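Local coordinates for Alr3699 protein (Nostoc sp., PDB 4XSO) that is a GT-B-fold protein of the glycosyltransferase family 4 type, built from two Rossmann-like domains, at residues Asn185-Ser190 against Met304-Pro309; Lys196-Leu201 against Met280-Leu285; Asp226-Ala229 against Gln234-Ala237. One frame throughout, in Å; residues are numbered along the deposited sequence.

Contact 1 (Asn185-Ser190 against Met304-Pro309); sequences NLYKTS and MLCGKP
Y187 packs its CB and ring against L305, at the end of helix 298-305, while C306 meets the ring from the side. This is the tight part of the contact. Y187 CB lies 3.7 Å from L305 CB. Farther out, L305 CD1 stands over one face of the ring, 4.0 Å from Y187 CD2. The C306 sulfur sits at the ring edge, close to its plane, with SG 3.9 Å from Y187 CD1. It is a cysteine sulfur-aromatic contact. The backbone adds a CA-H...O contact from C306 CA to Y187 O, 3.4 Å long and nearly straight at 163°. The Y187 CG is placed anti to its own carbonyl carbon (chi1 -66°), which carries the ring past L305 so that the hydroxyl reaches the E302 carboxylate by a hydrogen bond.

The side toward K188 is looser and holds a water. K188 is exposed, and its NZ is joined to L305 O through this water. The water donates to L305 O at 2.7 Å, but its bond from K188 NZ is weak. L305 O also accepts a bond from Q361.

G307 ends the helix in a Schellman motif with positive phi. The contact ties the loop between strand 175-177 and helix 191-201 to the end of helix 298-305. Helix 350-368 packs on L305, and helix 276-282 touches both Y187 and C306.

Contact 2 (Lys196-Leu201 against Met280-Leu285); sequences KLRQQL and MAACDL
R198 of helix 191-201 reaches past A282 to D284, where helix 276-282 gives way to strand 285-287 of the C-terminal Rossmann-like domain of this GT-B fold. The aliphatic part of R198 passes A282 first. R198 CG is 3.6 Å from A282 CB. The chain then bends at chi3 (60°), and this turns the guanidinium toward the turn that follows the helix.

NH1 makes both bonds across the contact. One runs from R198 NH1 to A282 O, 3.0 Å. This acceptor lies in the guanidinium plane, at its edge, and NH1 meets the oxygen almost head-on. The other is a salt bridge and hydrogen bond from R198 NH1 to D284 OD2, 2.8 Å. Here the side chains run roughly perpendicular, and the guanidinium and carboxylate planes stand 83° apart. OD2 is met on its syn side, though NH1 is 32° out of the carboxylate plane.

Both groups have further partners. R198 NH2 bonds to the backbone oxygens of A204 and N206, and D284 OD2 also accepts from V208 N on strand 207-212. The NH1 and NH2 bonds probably fix the rotation of the guanidinium, and V208 N helps to place the carboxylate. The charge of D284 would be partly offset by R198.

L197, the residue before R198, adds an apolar touch: L197 CD2 lies 4.0 Å from A282 CB.

Contact 3 (Asp226-Ala229 against Gln234-Ala237); sequences DALA and QVTA
L228 packs on V235 and A237 within a beta-alpha-beta unit of the Rossmann-like fold, made of strand 207-212, helix 221-228 and strand 235-240. A short loop leads from the helix to the strand.

Apolar contacts carry the meeting. The two methyls of L228 divide the work. CD1 presses on V235 CG1, and CD2 on A237 CB. V235 and A237 both direct their CB toward the helix, as alternate residues of a strand do, while T236 between them points away. L228 lies at a slant to V235. V235 puts CG1 anti to its backbone N (chi1 -178°), and this brings that methyl to L228. L228 has chi1 at -137°, off the staggered values, which is consistent with some strain in this close fit.

Polar bonds lie around the apolar patch. V235 O accepts from R266, and D226 OD1 from Q257. The strand is bonded to strand 207-212 through T236 and to strand 267-271 through A237. Helix 336-348 touches both A227 and V235.

Both carbon pairs are short for methyl contacts: L228 CD1 to V235 CG1 is 3.4 Å, and L228 CD2 to A237 CB is 3.5 Å.

All three contacts involve the C-terminal Rossmann-like domain; in contact 1 a loop ahead of helix 191-201 packs on it. Contact 3 is wholly buried where it touches; contact 1 is mostly so. Contact 2 is only partly buried. Contacts 1 and 2 adjoin, with K308 NZ 2.8 Å from C283 O. Helix 276-282 supplies part of contact 2 and touches Y187 and C306 of contact 1. Contact 3 touches neither; its centre is about 16 Å from that of contact 2. Strand 207-212 relates contacts 2 and 3, being bonded to both D284 and T236. The chemistry differs: an aromatic and sulfur contact in contact 1, a charged pair in contact 2, aliphatic methyls alone in contact 3.

Contact 1 (Asn185-Ser190 against Met304-Pro309)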
loop_
_atom_site.group_PDB
_atom_site.type_symbol
_atom_site.label_atom_id
_atom_site.label_comp_id
_atom_site.label_asym_id
_atom_site.label_seq_id
_atom_site.Cartn_x
_atom_site.Cartn_y
_atom_site.Cartn_z
ATOM N N ASN A 185 8.149 9.001 40.892
ATOM C CA ASN A 185 9.143 9.702 41.717
ATOM C C ASN A 185 9.714 10.944 41.074
ATOM O O ASN A 185 10.080 11.888 41.781
ATOM C CB ASN A 185 10.244 8.686 42.142
ATOM C CG ASN A 185 9.706 7.623 43.051
ATOM O OD1 ASN A 185 8.712 7.800 43.764
ATOM N ND2 ASN A 185 10.324 6.493 43.017
ATOM N N LEU A 186 9.609 11.057 39.746
ATOM C CA LEU A 186 9.902 12.320 39.116
ATOM C C LEU A 186 8.963 13.442 39.519
ATOM O O LEU A 186 9.228 14.584 39.214
ATOM C CB LEU A 186 9.924 12.236 37.606
ATOM C CG LEU A 186 10.840 11.195 36.967
ATOM C CD1 LEU A 186 10.760 11.410 35.449
ATOM C CD2 LEU A 186 12.267 11.204 37.511
ATOM N N TYR A 187 7.902 13.167 40.240
ATOM C CA TYR A 187 6.902 14.185 40.462
ATOM C C TYR A 187 6.918 14.634 41.928
ATOM O O TYR A 187 6.037 15.346 42.388
ATOM C CB TYR A 187 5.531 13.701 39.962
ATOM C CG TYR A 187 5.555 13.544 38.469
ATOM C CD1 TYR A 187 5.295 14.616 37.623
ATOM C CD2 TYR A 187 5.893 12.298 37.871
ATOM C CE1 TYR A 187 5.365 14.477 36.233
ATOM C CE2 TYR A 187 5.939 12.155 36.489
ATOM C CZ TYR A 187 5.666 13.247 35.663
ATOM O OH TYR A 187 5.767 13.104 34.286
ATOM N N LYS A 188 7.954 14.215 42.645
ATOM C CA LYS A 188 8.114 14.592 44.045
ATOM C C LYS A 188 9.112 15.773 44.112
ATOM O O LYS A 188 10.192 15.716 43.513
ATOM C CB LYS A 188 8.644 13.406 44.842
ATOM C CG LYS A 188 7.655 12.258 44.847
ATOM C CD LYS A 188 8.255 10.997 45.404
ATOM C CE LYS A 188 7.204 10.218 46.184
ATOM N NZ LYS A 188 6.033 9.945 45.352
ATOM N N THR A 189 8.717 16.825 44.801
ATOM C CA THR A 189 9.535 18.022 45.031
ATOM C C THR A 189 9.531 18.402 46.533
ATOM O O THR A 189 8.500 18.369 47.162
ATOM C CB THR A 189 9.004 19.212 44.181
ATOM O OG1 THR A 189 8.931 18.819 42.823
ATOM C CG2 THR A 189 9.937 20.434 44.278
ATOM N N SER A 190 10.702 18.724 47.100
ATOM C CA SER A 190 10.800 19.089 48.521
ATOM C C SER A 190 10.135 20.431 48.766
ATOM O O SER A 190 10.204 21.310 47.886
ATOM C CB SER A 190 12.243 19.264 48.980
ATOM O OG SER A 190 12.956 20.183 48.129
ATOM N N MET A 304 -1.600 15.450 39.529
ATOM C CA MET A 304 -2.062 14.523 40.559
ATOM C C MET A 304 -0.827 13.853 41.202
ATOM O O MET A 304 -0.702 13.772 42.417
ATOM C CB MET A 304 -3.009 13.489 39.937
ATOM C CG MET A 304 -4.353 14.056 39.453
ATOM S SD MET A 304 -5.448 12.832 38.635
ATOM C CE MET A 304 -6.354 12.564 40.062
ATOM N N LEU A 305 0.093 13.394 40.388
ATOM C CA LEU A 305 1.309 12.747 40.904
ATOM C C LEU A 305 2.124 13.732 41.667
ATOM O O LEU A 305 2.929 13.326 42.535
ATOM C CB LEU A 305 2.125 12.188 39.735
ATOM C CG LEU A 305 1.562 10.949 39.081
ATOM C CD1 LEU A 305 2.273 10.698 37.766
ATOM C CD2 LEU A 305 1.703 9.776 39.992
ATOM N N CYS A 306 1.979 15.040 41.364
ATOM C CA CYS A 306 2.720 16.028 42.142
ATOM C C CYS A 306 1.988 16.278 43.439
ATOM O O CYS A 306 2.368 17.130 44.226
ATOM C CB CYS A 306 2.911 17.364 41.433
ATOM S SG CYS A 306 3.921 17.368 39.977
ATOM N N GLY A 307 0.892 15.583 43.668
ATOM C CA GLY A 307 0.172 15.860 44.872
ATOM C C GLY A 307 -0.507 17.214 44.880
ATOM O O GLY A 307 -0.594 17.796 45.911
ATOM N N LYS A 308 -1.018 17.693 43.767
ATOM C CA LYS A 308 -1.655 19.019 43.717
ATOM C C LYS A 308 -3.149 18.936 43.453
ATOM O O LYS A 308 -3.637 18.015 42.804
ATOM C CB LYS A 308 -1.020 19.850 42.604
ATOM C CG LYS A 308 0.418 20.263 42.932
ATOM C CD LYS A 308 0.309 21.051 44.242
ATOM C CE LYS A 308 1.477 21.865 44.588
ATOM N NZ LYS A 308 1.183 22.473 45.890
ATOM N N PRO A 309 -3.891 19.896 43.973
ATOM C CA PRO A 309 -5.281 19.960 43.540
ATOM C C PRO A 309 -5.273 20.251 42.042
ATOM O O PRO A 309 -4.440 21.058 41.567
ATOM C CB PRO A 309 -5.795 21.203 44.245
ATOM C CG PRO A 309 -4.847 21.478 45.363
ATOM C CD PRO A 309 -3.530 21.076 44.804
HETATM O O HOH W 1 4.414 11.089 42.806
#

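Contact 2 (Lys196-Leu201 against Met280-Leu285)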
loop_
_atom_site.group_PDB
_atom_site.type_symbol
_atom_site.label_atom_id
_atom_site.label_comp_id
_atom_site.label_asym_id
_atom_site.label_seq_id
_atom_site.Cartn_x
_atom_site.Cartn_y
_atom_site.Cartn_z
ATOM N N LYS A 196 11.619 28.113 47.506
ATOM C CA LYS A 196 12.551 28.915 46.734
ATOM C C LYS A 196 12.039 29.332 45.386
ATOM O O LYS A 196 12.270 30.471 44.892
ATOM C CB LYS A 196 13.894 28.170 46.569
ATOM C CG LYS A 196 14.762 28.267 47.834
ATOM C CD LYS A 196 14.718 29.684 48.477
ATOM C CE LYS A 196 15.926 30.050 49.341
ATOM N NZ LYS A 196 17.063 30.613 48.540
ATOM N N LEU A 197 11.443 28.369 44.723
ATOM C CA LEU A 197 10.921 28.620 43.409
ATOM C C LEU A 197 9.800 29.684 43.445
ATOM O O LEU A 197 9.796 30.582 42.584
ATOM C CB LEU A 197 10.463 27.292 42.751
ATOM C CG LEU A 197 9.915 27.389 41.327
ATOM C CD1 LEU A 197 10.908 27.998 40.351
ATOM C CD2 LEU A 197 9.533 26.005 40.837
ATOM N N ARG A 198 8.855 29.556 44.388
ATOM C CA ARG A 198 7.829 30.590 44.530
ATOM C C ARG A 198 8.488 32.014 44.785
ATOM O O ARG A 198 8.051 33.016 44.260
ATOM C CB ARG A 198 6.850 30.198 45.619
ATOM C CG ARG A 198 5.946 29.048 45.225
ATOM C CD ARG A 198 5.226 28.476 46.425
ATOM N NE ARG A 198 4.394 29.457 47.102
ATOM C CZ ARG A 198 3.152 29.777 46.788
ATOM N NH1 ARG A 198 2.523 29.187 45.777
ATOM N NH2 ARG A 198 2.517 30.666 47.519
ATOM N N GLN A 199 9.560 32.039 45.561
ATOM C CA GLN A 199 10.292 33.264 45.855
ATOM C C GLN A 199 10.868 33.867 44.611
ATOM O O GLN A 199 10.622 35.023 44.366
ATOM C CB GLN A 199 11.412 33.050 46.896
ATOM C CG GLN A 199 10.885 33.105 48.307
ATOM C CD GLN A 199 11.919 32.784 49.400
ATOM O OE1 GLN A 199 12.961 32.153 49.156
ATOM N NE2 GLN A 199 11.613 33.199 50.624
ATOM N N GLN A 200 11.605 33.084 43.818
ATOM C CA GLN A 200 12.211 33.567 42.610
ATOM C C GLN A 200 11.183 33.987 41.575
ATOM O O GLN A 200 11.440 34.839 40.732
ATOM C CB GLN A 200 13.117 32.503 42.042
ATOM C CG GLN A 200 14.317 32.258 42.954
ATOM C CD GLN A 200 15.416 31.434 42.297
ATOM O OE1 GLN A 200 15.296 31.011 41.160
ATOM N NE2 GLN A 200 16.501 31.218 43.017
ATOM N N LEU A 201 10.028 33.349 41.597
ATOM C CA LEU A 201 8.985 33.670 40.668
ATOM C C LEU A 201 8.216 34.842 41.158
ATOM O O LEU A 201 7.421 35.364 40.422
ATOM C CB LEU A 201 8.047 32.489 40.480
ATOM C CG LEU A 201 8.629 31.380 39.653
ATOM C CD1 LEU A 201 7.615 30.278 39.481
ATOM C CD2 LEU A 201 9.096 31.922 38.305
ATOM N N MET A 280 4.789 22.796 38.887
ATOM C CA MET A 280 3.490 22.280 39.404
ATOM C C MET A 280 3.453 22.299 40.955
ATOM O O MET A 280 2.517 22.752 41.617
ATOM C CB MET A 280 3.272 20.872 38.874
ATOM C CG MET A 280 2.928 20.742 37.371
ATOM S SD MET A 280 2.431 19.082 36.868
ATOM C CE MET A 280 1.882 19.579 35.217
ATOM N N ALA A 281 4.522 21.790 41.542
ATOM C CA ALA A 281 4.661 21.771 42.970
ATOM C C ALA A 281 4.558 23.158 43.547
ATOM O O ALA A 281 3.984 23.332 44.625
ATOM C CB ALA A 281 5.977 21.124 43.394
ATOM N N ALA A 282 5.063 24.158 42.845
ATOM C CA ALA A 282 4.951 25.484 43.361
ATOM C C ALA A 282 3.589 26.148 43.180
ATOM O O ALA A 282 3.380 27.190 43.714
ATOM C CB ALA A 282 6.020 26.333 42.787
ATOM N N CYS A 283 2.680 25.549 42.430
ATOM C CA CYS A 283 1.308 26.081 42.291
ATOM C C CYS A 283 0.522 25.691 43.531
ATOM O O CYS A 283 0.968 24.843 44.341
ATOM C CB CYS A 283 0.669 25.481 41.064
ATOM S SG CYS A 283 1.465 26.124 39.585
ATOM N N ASP A 284 -0.621 26.333 43.701
ATOM C CA ASP A 284 -1.584 25.965 44.716
ATOM C C ASP A 284 -2.715 25.211 44.046
ATOM O O ASP A 284 -3.375 24.458 44.681
ATOM C CB ASP A 284 -2.049 27.228 45.438
ATOM C CG ASP A 284 -0.878 27.953 46.141
ATOM O OD1 ASP A 284 -0.499 27.380 47.183
ATOM O OD2 ASP A 284 -0.298 29.004 45.647
ATOM N N LEU A 285 -2.893 25.373 42.732
ATOM C CA LEU A 285 -3.894 24.638 41.952
ATOM C C LEU A 285 -3.387 24.564 40.535
ATOM O O LEU A 285 -2.763 25.501 40.056
ATOM C CB LEU A 285 -5.225 25.370 41.996
ATOM C CG LEU A 285 -6.339 24.982 41.043
ATOM C CD1 LEU A 285 -6.793 23.566 41.440
ATOM C CD2 LEU A 285 -7.551 25.960 41.098
#

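Contact 3 (Asp226-Ala229 against Gln234-Ala237)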
loop_
_atom_site.group_PDB
_atom_site.type_symbol
_atom_site.label_atom_id
_atom_site.label_comp_id
_atom_site.label_asym_id
_atom_site.label_seq_id
_atom_site.Cartn_x
_atom_site.Cartn_y
_atom_site.Cartn_z
ATOM N N ASP A 226 -10.395 34.652 31.992
ATOM C CA ASP A 226 -11.740 35.143 32.368
ATOM C C ASP A 226 -12.099 34.760 33.808
ATOM O O ASP A 226 -12.562 35.579 34.586
ATOM C CB ASP A 226 -12.803 34.588 31.457
ATOM C CG ASP A 226 -12.844 35.249 30.101
ATOM O OD1 ASP A 226 -12.365 36.372 29.993
ATOM O OD2 ASP A 226 -13.352 34.615 29.127
ATOM N N ALA A 227 -11.795 33.528 34.219
ATOM C CA ALA A 227 -12.053 33.167 35.607
ATOM C C ALA A 227 -11.219 34.005 36.593
ATOM O O ALA A 227 -11.676 34.307 37.688
ATOM C CB ALA A 227 -11.790 31.683 35.839
ATOM N N LEU A 228 -9.992 34.379 36.245
ATOM C CA LEU A 228 -9.168 35.153 37.175
ATOM C C LEU A 228 -9.850 36.487 37.508
ATOM O O LEU A 228 -9.821 36.947 38.637
ATOM C CB LEU A 228 -7.787 35.414 36.557
ATOM C CG LEU A 228 -6.603 35.239 37.502
ATOM C CD1 LEU A 228 -6.710 33.917 38.232
ATOM C CD2 LEU A 228 -5.277 35.304 36.746
ATOM N N ALA A 229 -10.512 37.049 36.511
ATOM C CA ALA A 229 -11.289 38.272 36.671
ATOM C C ALA A 229 -12.293 38.138 37.790
ATOM O O ALA A 229 -12.718 39.148 38.328
ATOM C CB ALA A 229 -11.982 38.620 35.365
ATOM N N GLN A 234 -5.301 38.118 45.500
ATOM C CA GLN A 234 -4.126 37.328 45.747
ATOM C C GLN A 234 -3.989 36.125 44.768
ATOM O O GLN A 234 -2.907 35.492 44.725
ATOM C CB GLN A 234 -4.038 36.861 47.212
ATOM C CG GLN A 234 -4.923 35.683 47.619
ATOM C CD GLN A 234 -6.335 36.123 47.915
ATOM O OE1 GLN A 234 -6.743 37.207 47.504
ATOM N NE2 GLN A 234 -7.088 35.288 48.631
ATOM N N VAL A 235 -5.027 35.871 43.943
ATOM C CA VAL A 235 -4.953 34.831 42.936
ATOM C C VAL A 235 -4.212 35.315 41.718
ATOM O O VAL A 235 -4.676 36.231 40.985
ATOM C CB VAL A 235 -6.346 34.288 42.494
ATOM C CG1 VAL A 235 -6.185 33.161 41.461
ATOM C CG2 VAL A 235 -7.153 33.795 43.686
ATOM N N THR A 236 -3.101 34.622 41.421
ATOM C CA THR A 236 -2.350 34.847 40.163
ATOM C C THR A 236 -2.186 33.571 39.343
ATOM O O THR A 236 -2.174 32.438 39.879
ATOM C CB THR A 236 -0.917 35.343 40.402
ATOM O OG1 THR A 236 -0.202 34.329 41.071
ATOM C CG2 THR A 236 -0.883 36.526 41.220
ATOM N N ALA A 237 -2.089 33.761 38.033
ATOM C CA ALA A 237 -1.948 32.658 37.109
ATOM C C ALA A 237 -0.515 32.625 36.530
ATOM O O ALA A 237 0.069 33.658 36.265
ATOM C CB ALA A 237 -3.007 32.770 36.037
#